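Local coordinates for outer surface protein (Borrelia burgdorferi, PDB 5IZT), which is of unknown function but belongs to the PFam54_60 family of Borrelia surface proteins, related to BbCRASP-1, and folds as an all-helical bundle, at residues N196-N201 and G292-F297; D209-K214 and F258-I263; N250-L255 and K344-Q349; E264-I269 and R348-L353. All coordinates share one frame; numbering follows the deposited sequence. Where two conformers were deposited one is given.

Contact 1 of 4, residues N196-N201 and G292-F297; sequences NKTQNN and GTQISF
Thr198 is turned so that OG1 sits between the backbone N and the carbonyl carbon (chi1 70°); its methyl, CG2, then stands anti to the carbonyl carbon, beside the backbone N, and so faces Gln294 and Phe297 on helix 280-316. Gln294 comes to meet it by a bend: its chain leaves the backbone extended and then folds at chi2, 68°, carrying the amide end toward the methyl. Phe297 has CG anti to N (chi1 175°), which sends its ring the same way. CG2 lies 4.1 Å from Gln294 NE2, and the same carbon is 4.1 Å from Phe297 CE2, where it reaches the ring at its edge, near the ring plane. One methyl thus touches both an amide and an aromatic edge, without any hydrogen bond across the contact.

The polar atoms are spoken for on their own sides. Thr198 OG1 donates to Lys195 O and accepts from Gln199 NE2 at 2.6 Å, nearly in the plane of that amide. Two residues earlier, Asn196 O is gripped from opposite faces by Gln199 N and by Asn201 ND2, the latter at 3.0 Å, which ties the chain together around Asn196. Opposite, Gln294 OE1 accepts from Arg343 NE and Gln294 NE2 binds Glu298 OE2, while Arg343 also makes a cation-pi contact with Phe297.

With its hydroxyl engaged locally, Thr198 offers helix 280-316 an apolar methyl. The contact therefore amounts to light van der Waals packing, in which Arg343 and Glu298 fix the amide that the methyl touches.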
# COMPACT_ATOMS: atom_id res chain seq x y z
N ASN A 196 9.00 1.03 -10.59
CA ASN A 196 9.91 2.15 -10.39
C ASN A 196 9.38 3.13 -9.35
O ASN A 196 10.15 3.67 -8.56
CB ASN A 196 10.17 2.89 -11.71
CG ASN A 196 11.31 3.89 -11.59
OD1 ASN A 196 11.09 5.10 -11.63
ND2 ASN A 196 12.53 3.39 -11.42
N LYS A 197 8.06 3.36 -9.33
CA LYS A 197 7.49 4.30 -8.37
C LYS A 197 7.46 3.76 -6.95
O LYS A 197 7.26 4.55 -6.02
CB LYS A 197 6.08 4.70 -8.80
CG LYS A 197 6.07 5.70 -9.92
CD LYS A 197 4.67 6.20 -10.19
CE LYS A 197 3.82 5.11 -10.80
NZ LYS A 197 2.45 5.60 -11.16
N THR A 198 7.61 2.46 -6.75
CA THR A 198 7.65 1.95 -5.38
C THR A 198 8.99 2.23 -4.71
O THR A 198 9.13 1.98 -3.51
CB THR A 198 7.40 0.44 -5.35
OG1 THR A 198 8.52 -0.25 -5.91
CG2 THR A 198 6.15 0.08 -6.14
N GLN A 199 9.96 2.77 -5.43
CA GLN A 199 11.23 3.13 -4.82
C GLN A 199 11.32 4.63 -4.59
O GLN A 199 10.72 5.44 -5.30
CB GLN A 199 12.40 2.67 -5.70
CG GLN A 199 12.24 1.25 -6.25
CD GLN A 199 12.14 0.22 -5.14
OE1 GLN A 199 13.06 0.07 -4.33
NE2 GLN A 199 11.01 -0.48 -5.07
N ASN A 200 12.07 5.00 -3.56
CA ASN A 200 12.30 6.40 -3.25
C ASN A 200 13.25 6.96 -4.30
O ASN A 200 14.47 6.77 -4.20
CB ASN A 200 12.86 6.55 -1.85
CG ASN A 200 13.32 7.96 -1.56
OD1 ASN A 200 13.05 8.90 -2.33
ND2 ASN A 200 14.01 8.13 -0.44
N ASN A 201 12.71 7.67 -5.29
CA ASN A 201 13.50 8.37 -6.29
C ASN A 201 13.58 9.87 -6.03
O ASN A 201 13.86 10.64 -6.96
CB ASN A 201 12.93 8.12 -7.69
CG ASN A 201 12.74 6.64 -7.98
OD1 ASN A 201 13.66 5.84 -7.79
ND2 ASN A 201 11.55 6.27 -8.44
N GLY A 292 -0.25 -3.63 4.70
CA GLY A 292 -0.69 -4.78 3.92
C GLY A 292 -1.08 -4.40 2.51
O GLY A 292 -0.87 -5.18 1.57
N THR A 293 -1.67 -3.22 2.32
CA THR A 293 -2.00 -2.76 0.99
C THR A 293 -0.75 -2.63 0.12
O THR A 293 -0.72 -3.10 -1.02
CB THR A 293 -2.71 -1.41 1.06
OG1 THR A 293 -3.97 -1.57 1.69
CG2 THR A 293 -2.93 -0.81 -0.34
N GLN A 294 0.28 -1.97 0.65
CA GLN A 294 1.48 -1.76 -0.16
C GLN A 294 2.23 -3.07 -0.38
O GLN A 294 2.77 -3.31 -1.46
CB GLN A 294 2.39 -0.72 0.50
CG GLN A 294 3.61 -0.34 -0.35
CD GLN A 294 3.24 0.42 -1.61
OE1 GLN A 294 2.15 0.99 -1.70
NE2 GLN A 294 4.14 0.43 -2.59
N ILE A 295 2.27 -3.94 0.64
CA ILE A 295 3.01 -5.18 0.50
C ILE A 295 2.37 -6.05 -0.57
O ILE A 295 3.06 -6.57 -1.46
CB ILE A 295 3.09 -5.91 1.85
CG1 ILE A 295 4.00 -5.13 2.81
CG2 ILE A 295 3.57 -7.35 1.63
CD1 ILE A 295 3.94 -5.60 4.27
N SER A 296 1.05 -6.21 -0.50
CA SER A 296 0.36 -7.02 -1.52
C SER A 296 0.49 -6.40 -2.90
O SER A 296 0.62 -7.12 -3.89
CB SER A 296 -1.12 -7.19 -1.17
OG SER A 296 -1.31 -8.05 -0.06
N PHE A 297 0.37 -5.07 -2.98
CA PHE A 297 0.53 -4.37 -4.25
C PHE A 297 1.87 -4.70 -4.90
O PHE A 297 1.93 -5.05 -6.09
CB PHE A 297 0.38 -2.86 -4.01
CG PHE A 297 0.63 -2.01 -5.22
CD1 PHE A 297 -0.35 -1.87 -6.20
CD2 PHE A 297 1.82 -1.33 -5.36
CE1 PHE A 297 -0.12 -1.05 -7.31
CE2 PHE A 297 2.06 -0.51 -6.48
CZ PHE A 297 1.09 -0.39 -7.46

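Contact 2 of 4, residues D209-K214 and F258-I263; sequences DQFKMK and FDQYKI
The Phe211 ring takes Ile263 on one face: CG2 stands 3.5 Å above the ring plane, offset toward the rim, and 3.9 Å from the ring centroid, a CH-pi contact 27° off the normal. The nearest ring atoms, CG and CD2, are both 3.6 Å from this CG2. Gln260 CG approaches Phe211 CE1 obliquely at 4.2 Å, though Gln260 is modelled in two conformers and this touch is less certain. Tyr253 adds an edge-to-face contact, and Glu264 also lies against the ring.

Ile263 CG2 does double duty, since Met213 CE also reaches it, at 4.2 Å. Both Phe211 and Met213 are presented by a type I' turn running from Gln210 to Met213, closed by Met213 N to Gln210 O. The salt bridge from Lys212 NZ to Asp209 OD2, 2.9 Å on the syn side, links Asp209 to the turn, and Lys212 NZ has a second acid in Glu264.

Across the contact, Asp259 is the N-cap of helix 260-274, its OD1 accepting from Lys262 N at 3.1 Å. The loop between helices 179-197 and 243-255 lays its turn on the first turn of helix 260-274, with Tyr253 of helix 243-255 packed against both Phe211 and Ile263.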
# COMPACT_ATOMS: atom_id res chain seq x y z
N ASP A 209 12.41 11.00 14.57
CA ASP A 209 11.22 10.53 15.27
C ASP A 209 10.25 9.77 14.36
O ASP A 209 9.09 9.55 14.76
CB ASP A 209 10.51 11.70 16.00
CG ASP A 209 9.87 12.73 15.05
OD1 ASP A 209 9.75 12.49 13.83
OD2 ASP A 209 9.48 13.81 15.54
N GLN A 210 10.70 9.36 13.17
CA GLN A 210 9.90 8.59 12.20
C GLN A 210 8.51 9.23 12.00
O GLN A 210 7.47 8.57 12.07
CB GLN A 210 9.78 7.12 12.63
CG GLN A 210 11.15 6.47 12.87
CD GLN A 210 11.10 5.15 13.65
OE1 GLN A 210 10.04 4.55 13.83
NE2 GLN A 210 12.26 4.70 14.13
N PHE A 211 8.52 10.55 11.76
CA PHE A 211 7.32 11.33 11.49
C PHE A 211 6.27 11.17 12.59
O PHE A 211 5.08 10.97 12.32
CB PHE A 211 6.74 10.97 10.11
CG PHE A 211 7.75 11.08 8.99
CD1 PHE A 211 8.10 12.31 8.47
CD2 PHE A 211 8.36 9.93 8.49
CE1 PHE A 211 9.05 12.42 7.45
CE2 PHE A 211 9.31 10.02 7.47
CZ PHE A 211 9.66 11.27 6.95
N LYS A 212 6.73 11.27 13.84
CA LYS A 212 5.95 11.16 15.08
C LYS A 212 5.39 9.76 15.29
O LYS A 212 4.56 9.55 16.19
CB LYS A 212 4.79 12.18 15.14
CG LYS A 212 5.22 13.62 14.81
CD LYS A 212 5.90 14.31 15.97
CE LYS A 212 6.40 15.70 15.55
NZ LYS A 212 7.50 15.64 14.53
N MET A 213 5.82 8.78 14.49
CA MET A 213 5.35 7.41 14.66
C MET A 213 6.37 6.50 15.35
O MET A 213 6.01 5.37 15.72
CB MET A 213 4.93 6.84 13.31
CG MET A 213 3.64 7.54 12.82
SD MET A 213 3.03 6.95 11.23
CE MET A 213 4.26 7.74 10.16
N LYS A 214 7.61 6.96 15.57
CA LYS A 214 8.56 6.16 16.34
C LYS A 214 8.00 5.83 17.72
O LYS A 214 8.13 4.70 18.20
CB LYS A 214 9.89 6.89 16.52
CG LYS A 214 10.93 6.08 17.34
CD LYS A 214 12.29 6.77 17.40
CE LYS A 214 12.34 7.91 18.42
NZ LYS A 214 12.27 7.44 19.84
N PHE A 258 5.94 8.81 -0.92
CA PHE A 258 7.10 9.52 -0.37
C PHE A 258 6.83 11.02 -0.26
O PHE A 258 7.73 11.85 -0.45
CB PHE A 258 8.35 9.23 -1.20
CG PHE A 258 8.70 7.76 -1.23
CD1 PHE A 258 9.26 7.14 -0.13
CD2 PHE A 258 8.43 7.00 -2.35
CE1 PHE A 258 9.56 5.77 -0.15
CE2 PHE A 258 8.72 5.65 -2.39
CZ PHE A 258 9.28 5.03 -1.30
N ASP A 259 5.59 11.38 0.09
CA ASP A 259 5.17 12.77 0.28
C ASP A 259 5.39 13.15 1.74
O ASP A 259 4.61 12.77 2.62
CB ASP A 259 3.70 12.93 -0.13
CG ASP A 259 3.19 14.37 -0.08
OD1 ASP A 259 3.55 15.15 0.82
OD2 ASP A 259 2.34 14.73 -0.92
N GLN A 260 6.46 13.91 2.01
CA GLN A 260 6.82 14.24 3.39
C GLN A 260 5.67 14.92 4.12
O GLN A 260 5.38 14.62 5.28
CB GLN A 260 8.06 15.13 3.40
CG GLN A 260 8.44 15.65 4.79
CD GLN A 260 9.35 16.89 4.75
OE1 GLN A 260 9.11 17.84 3.99
NE2 GLN A 260 10.39 16.89 5.58
N TYR A 261 5.01 15.87 3.45
CA TYR A 261 3.90 16.58 4.08
C TYR A 261 2.82 15.62 4.56
O TYR A 261 2.39 15.67 5.72
CB TYR A 261 3.29 17.58 3.11
CG TYR A 261 2.15 18.35 3.72
CD1 TYR A 261 2.37 19.34 4.68
CD2 TYR A 261 0.83 18.03 3.41
CE1 TYR A 261 1.32 20.04 5.24
CE2 TYR A 261 -0.24 18.71 3.97
CZ TYR A 261 0.01 19.71 4.89
OH TYR A 261 -1.04 20.39 5.46
N LYS A 262 2.32 14.76 3.66
CA LYS A 262 1.23 13.86 4.02
C LYS A 262 1.66 12.87 5.10
O LYS A 262 0.88 12.55 6.00
CB LYS A 262 0.73 13.09 2.79
CG LYS A 262 0.25 13.96 1.65
CD LYS A 262 -0.49 13.14 0.58
CE LYS A 262 0.24 11.83 0.23
NZ LYS A 262 -0.29 11.23 -1.04
N ILE A 263 2.89 12.35 5.01
CA ILE A 263 3.36 11.41 6.02
C ILE A 263 3.46 12.08 7.39
O ILE A 263 3.08 11.50 8.41
CB ILE A 263 4.69 10.78 5.58
CG1 ILE A 263 4.51 9.98 4.28
CG2 ILE A 263 5.29 9.86 6.68
CD1 ILE A 263 5.85 9.65 3.61

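Contact 3 of 4, residues N250-L255 and K344-Q349; sequences NKFYAL and KEWSRQ
Leu255 presses a methyl onto the face of Trp346, and this is the tight part of the contact. CD2 sits 3.4 Å from Trp346 CZ3 and 3.5 Å from the centroid of the six-membered ring, a CH-pi contact 16° off that ring's normal and so toward the rim of the indole as a whole. Leu255 CG backs it up, 3.8 Å from Trp346 CE3. Further along the indole, Phe252 CE1 touches CH2 at 3.8 Å, and the two side chains cross at about a right angle. With CG anti to N (chi1 -168°), Trp346 extends its indole toward Leu255 and Phe252, and the indole NH is held from beyond by Ser289 OG.

The backbones are themselves nearly perpendicular: the segments 250-255 and 344-349 cross at -86°, their axes 11.9 Å apart at closest approach. Part of helix 322-359 is predicted to form a coiled coil, but this junction does not have the shallow crossing of coiled-coil packing; a short helix is laid across a long one.

Toward the partly exposed side the packing thins. Ser347 OG comes no closer than 4.2 Å to Leu255 O. The solvent-exposed Arg348 grips both carboxylate oxygens of Glu345 side-on with NE and NH2, although it has a second conformer. Gln349, whose NE2 binds Glu345 OE2 at 2.8 Å, is by contrast buried against helix 366-395, its OE1 bound to Asn380.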
# COMPACT_ATOMS: atom_id res chain seq x y z
N ASN A 250 9.52 1.92 5.23
CA ASN A 250 9.55 2.53 3.91
C ASN A 250 8.42 2.05 3.02
O ASN A 250 8.07 2.75 2.06
CB ASN A 250 10.91 2.29 3.27
CG ASN A 250 11.92 3.35 3.68
OD1 ASN A 250 12.27 3.47 4.85
ND2 ASN A 250 12.37 4.14 2.72
N LYS A 251 7.82 0.88 3.31
CA LYS A 251 6.62 0.50 2.56
C LYS A 251 5.47 1.46 2.86
O LYS A 251 4.67 1.76 1.97
CB LYS A 251 6.21 -0.93 2.88
CG LYS A 251 7.36 -1.93 2.66
CD LYS A 251 7.12 -2.84 1.53
CE LYS A 251 8.33 -3.77 1.33
NZ LYS A 251 9.16 -3.32 0.18
N PHE A 252 5.33 1.90 4.12
CA PHE A 252 4.31 2.89 4.42
C PHE A 252 4.61 4.21 3.73
O PHE A 252 3.71 4.88 3.20
CB PHE A 252 4.16 3.13 5.93
CG PHE A 252 3.08 4.12 6.25
CD1 PHE A 252 1.73 3.75 6.12
CD2 PHE A 252 3.39 5.43 6.61
CE1 PHE A 252 0.71 4.67 6.38
CE2 PHE A 252 2.37 6.37 6.87
CZ PHE A 252 1.03 5.98 6.76
N TYR A 253 5.88 4.62 3.72
CA TYR A 253 6.24 5.86 3.00
C TYR A 253 5.94 5.73 1.52
O TYR A 253 5.51 6.70 0.87
CB TYR A 253 7.72 6.19 3.23
CG TYR A 253 8.10 6.29 4.69
CD1 TYR A 253 7.17 6.67 5.65
CD2 TYR A 253 9.40 5.95 5.12
CE1 TYR A 253 7.51 6.74 7.00
CE2 TYR A 253 9.75 6.02 6.49
CZ TYR A 253 8.81 6.42 7.41
OH TYR A 253 9.15 6.50 8.76
N ALA A 254 6.19 4.54 0.95
CA ALA A 254 5.91 4.31 -0.46
C ALA A 254 4.41 4.36 -0.75
O ALA A 254 4.00 4.83 -1.82
CB ALA A 254 6.48 2.97 -0.89
N LEU A 255 3.60 3.84 0.17
CA LEU A 255 2.15 3.91 0.02
C LEU A 255 1.66 5.35 -0.07
O LEU A 255 0.71 5.66 -0.81
CB LEU A 255 1.49 3.20 1.21
CG LEU A 255 -0.03 3.32 1.34
CD1 LEU A 255 -0.73 2.67 0.13
CD2 LEU A 255 -0.45 2.68 2.67
N LYS A 344 -5.01 3.14 -4.68
CA LYS A 344 -5.40 4.55 -4.72
C LYS A 344 -6.56 4.83 -3.77
O LYS A 344 -6.62 5.90 -3.16
CB LYS A 344 -5.77 4.96 -6.15
N GLU A 345 -7.49 3.88 -3.63
CA GLU A 345 -8.61 4.08 -2.71
C GLU A 345 -8.14 4.22 -1.26
O GLU A 345 -8.68 5.05 -0.51
CB GLU A 345 -9.63 2.95 -2.85
CG GLU A 345 -10.88 3.12 -1.99
CD GLU A 345 -11.64 4.40 -2.26
OE1 GLU A 345 -11.47 5.00 -3.34
OE2 GLU A 345 -12.44 4.81 -1.38
N TRP A 346 -7.17 3.40 -0.84
CA TRP A 346 -6.62 3.56 0.51
C TRP A 346 -6.04 4.95 0.68
O TRP A 346 -6.29 5.63 1.69
CB TRP A 346 -5.54 2.50 0.78
CG TRP A 346 -5.14 2.43 2.23
CD1 TRP A 346 -5.57 1.52 3.15
CD2 TRP A 346 -4.26 3.33 2.93
NE1 TRP A 346 -5.01 1.79 4.38
CE2 TRP A 346 -4.21 2.89 4.27
CE3 TRP A 346 -3.50 4.44 2.55
CZ2 TRP A 346 -3.44 3.54 5.24
CZ3 TRP A 346 -2.73 5.09 3.52
CH2 TRP A 346 -2.71 4.63 4.83
N SER A 347 -5.24 5.39 -0.30
CA SER A 347 -4.63 6.71 -0.26
C SER A 347 -5.69 7.81 -0.23
O SER A 347 -5.53 8.82 0.46
CB SER A 347 -3.71 6.88 -1.47
OG SER A 347 -2.76 7.92 -1.27
N ARG A 348 -6.80 7.61 -0.96
CA ARG A 348 -7.89 8.58 -0.94
C ARG A 348 -8.51 8.70 0.45
O ARG A 348 -8.85 9.80 0.90
CB ARG A 348 -8.95 8.19 -1.97
CG ARG A 348 -10.14 9.14 -2.03
CD ARG A 348 -11.11 8.77 -3.15
NE ARG A 348 -12.10 7.77 -2.73
CZ ARG A 348 -13.32 8.06 -2.30
NH1 ARG A 348 -13.72 9.33 -2.23
NH2 ARG A 348 -14.14 7.09 -1.94
N GLN A 349 -8.67 7.57 1.14
CA GLN A 349 -9.16 7.62 2.52
C GLN A 349 -8.17 8.33 3.43
O GLN A 349 -8.57 9.13 4.29
CB GLN A 349 -9.44 6.21 3.03
CG GLN A 349 -10.47 5.44 2.18
CD GLN A 349 -11.87 6.03 2.29
OE1 GLN A 349 -12.28 6.46 3.36
NE2 GLN A 349 -12.61 6.04 1.18

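Contact 4 of 4, residues E264-I269 and R348-L353; sequences EQFGSI and RQADGL
Ile269 and Leu353 meet with their side chains sliding past each other in opposite directions. From CB of Ile269 the chain forks. The CG2 branch, anti to the backbone N, comes to 4.0 Å from Leu353 CD2. The other branch leaves through CG1 with chi1 -64°, and its extended continuation (chi2 160°) carries CD1 at the tip to the closest point of the contact, 3.6 Å from the same Leu353 CD2. That tip also lies 4.0 Å from the backbone oxygen Leu353 O, so it rests against the neighbouring helix as well as its side chain. Both branches of Ile269 come to the one leucine methyl from the same side, while Ala357, one turn further along helix 322-359, also packs on Ile269.

This is helix-on-helix packing within the all-helical fold, joining helix 260-274 to the long helix 322-359. Successive touching residues stand three apart on each helix: Phe266 faces Ala350, and Ile269 faces Leu353. The Phe266 end is made at longer range. Its CD2 comes only to 4.5 Å from Ala350 CB, with the methyl oblique to the ring, although the CA atoms of these two residues are 7.7 Å apart, the nearest pair of the two segments. The Phe266 ring also meets Phe252, with planes at about 50°. Helix 366-395 packs on the same two residues of helix 322-359, Met381 on Ala350 and Ile373 on Leu353.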
# COMPACT_ATOMS: atom_id res chain seq x y z
N GLU A 264 3.97 13.32 7.42
CA GLU A 264 4.04 14.03 8.69
C GLU A 264 2.65 14.30 9.26
O GLU A 264 2.44 14.18 10.47
CB GLU A 264 4.81 15.35 8.54
CG GLU A 264 4.96 16.15 9.83
CD GLU A 264 5.97 15.55 10.81
OE1 GLU A 264 5.86 15.83 12.03
OE2 GLU A 264 6.87 14.82 10.37
N GLN A 265 1.68 14.66 8.40
CA GLN A 265 0.32 14.91 8.87
C GLN A 265 -0.29 13.65 9.45
O GLN A 265 -0.90 13.67 10.53
CB GLN A 265 -0.53 15.44 7.72
CG GLN A 265 -0.19 16.86 7.29
CD GLN A 265 -0.34 17.85 8.44
OE1 GLN A 265 -1.28 17.77 9.23
NE2 GLN A 265 0.60 18.77 8.56
N PHE A 266 -0.14 12.54 8.73
CA PHE A 266 -0.68 11.26 9.17
C PHE A 266 -0.05 10.82 10.49
O PHE A 266 -0.74 10.38 11.41
CB PHE A 266 -0.45 10.19 8.07
CG PHE A 266 -1.15 8.87 8.35
CD1 PHE A 266 -0.55 7.92 9.16
CD2 PHE A 266 -2.37 8.59 7.78
CE1 PHE A 266 -1.19 6.71 9.44
CE2 PHE A 266 -3.02 7.38 8.04
CZ PHE A 266 -2.42 6.44 8.86
N GLY A 267 1.27 10.94 10.59
CA GLY A 267 1.94 10.59 11.84
C GLY A 267 1.47 11.44 13.01
O GLY A 267 1.31 10.94 14.13
N SER A 268 1.24 12.73 12.77
CA SER A 268 0.75 13.60 13.85
C SER A 268 -0.62 13.16 14.33
O SER A 268 -0.93 13.29 15.52
CB SER A 268 0.70 15.05 13.39
OG SER A 268 2.01 15.56 13.19
N ILE A 269 -1.46 12.66 13.43
CA ILE A 269 -2.77 12.16 13.85
C ILE A 269 -2.61 10.88 14.66
O ILE A 269 -3.27 10.70 15.69
CB ILE A 269 -3.68 11.95 12.62
CG1 ILE A 269 -3.95 13.30 11.94
CG2 ILE A 269 -4.98 11.27 13.03
CD1 ILE A 269 -4.42 13.16 10.48
N ARG A 348 -6.80 7.61 -0.96
CA ARG A 348 -7.89 8.58 -0.94
C ARG A 348 -8.51 8.70 0.45
O ARG A 348 -8.85 9.80 0.90
CB ARG A 348 -8.95 8.19 -1.97
CG ARG A 348 -10.14 9.14 -2.03
CD ARG A 348 -11.11 8.77 -3.15
NE ARG A 348 -12.10 7.77 -2.73
CZ ARG A 348 -13.32 8.06 -2.30
NH1 ARG A 348 -13.72 9.33 -2.23
NH2 ARG A 348 -14.14 7.09 -1.94
N GLN A 349 -8.67 7.57 1.14
CA GLN A 349 -9.16 7.62 2.52
C GLN A 349 -8.17 8.33 3.43
O GLN A 349 -8.57 9.13 4.29
CB GLN A 349 -9.44 6.21 3.03
CG GLN A 349 -10.47 5.44 2.18
CD GLN A 349 -11.87 6.03 2.29
OE1 GLN A 349 -12.28 6.46 3.36
NE2 GLN A 349 -12.61 6.04 1.18
N ALA A 350 -6.87 8.04 3.29
CA ALA A 350 -5.87 8.73 4.11
C ALA A 350 -5.88 10.23 3.84
O ALA A 350 -5.75 11.02 4.78
CB ALA A 350 -4.48 8.14 3.87
N ASP A 351 -6.03 10.63 2.57
CA ASP A 351 -6.11 12.05 2.23
C ASP A 351 -7.29 12.72 2.93
O ASP A 351 -7.16 13.85 3.44
CB ASP A 351 -6.26 12.22 0.72
CG ASP A 351 -4.94 12.08 -0.01
OD1 ASP A 351 -3.88 12.12 0.65
OD2 ASP A 351 -4.98 11.90 -1.24
N GLY A 352 -8.45 12.08 2.91
CA GLY A 352 -9.60 12.69 3.57
C GLY A 352 -9.42 12.74 5.07
O GLY A 352 -9.76 13.74 5.71
N LEU A 353 -8.82 11.70 5.64
CA LEU A 353 -8.56 11.69 7.08
C LEU A 353 -7.61 12.82 7.48
O LEU A 353 -7.84 13.52 8.47
CB LEU A 353 -8.01 10.32 7.49
CG LEU A 353 -7.66 9.91 8.93
CD1 LEU A 353 -7.78 8.43 9.08
CD2 LEU A 353 -6.27 10.33 9.32

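Overall arrangement
Leaving helix 179-197, the chain makes contact 1, which closes a loop of about 90 residues when helix 280-316 arrives at 292-297. Contact 2 lies wholly within that span, folding the loop at 209-214 onto the start of helix 260-274. Contact 3 opens at 250-255, before contacts 2 and 1 have closed, and so crosses both; contact 4 opens at 264-269, after contact 2 has closed, and crosses contact 1. Contacts 3 and 4 end on one run of helix 322-359, sharing Arg348 and Gln349. Contact 3 touches each of the others: Phe258 and Tyr253 connect it with contact 2, Phe252 and Phe266 with contact 4, and Gln294 and Leu255 with contact 1.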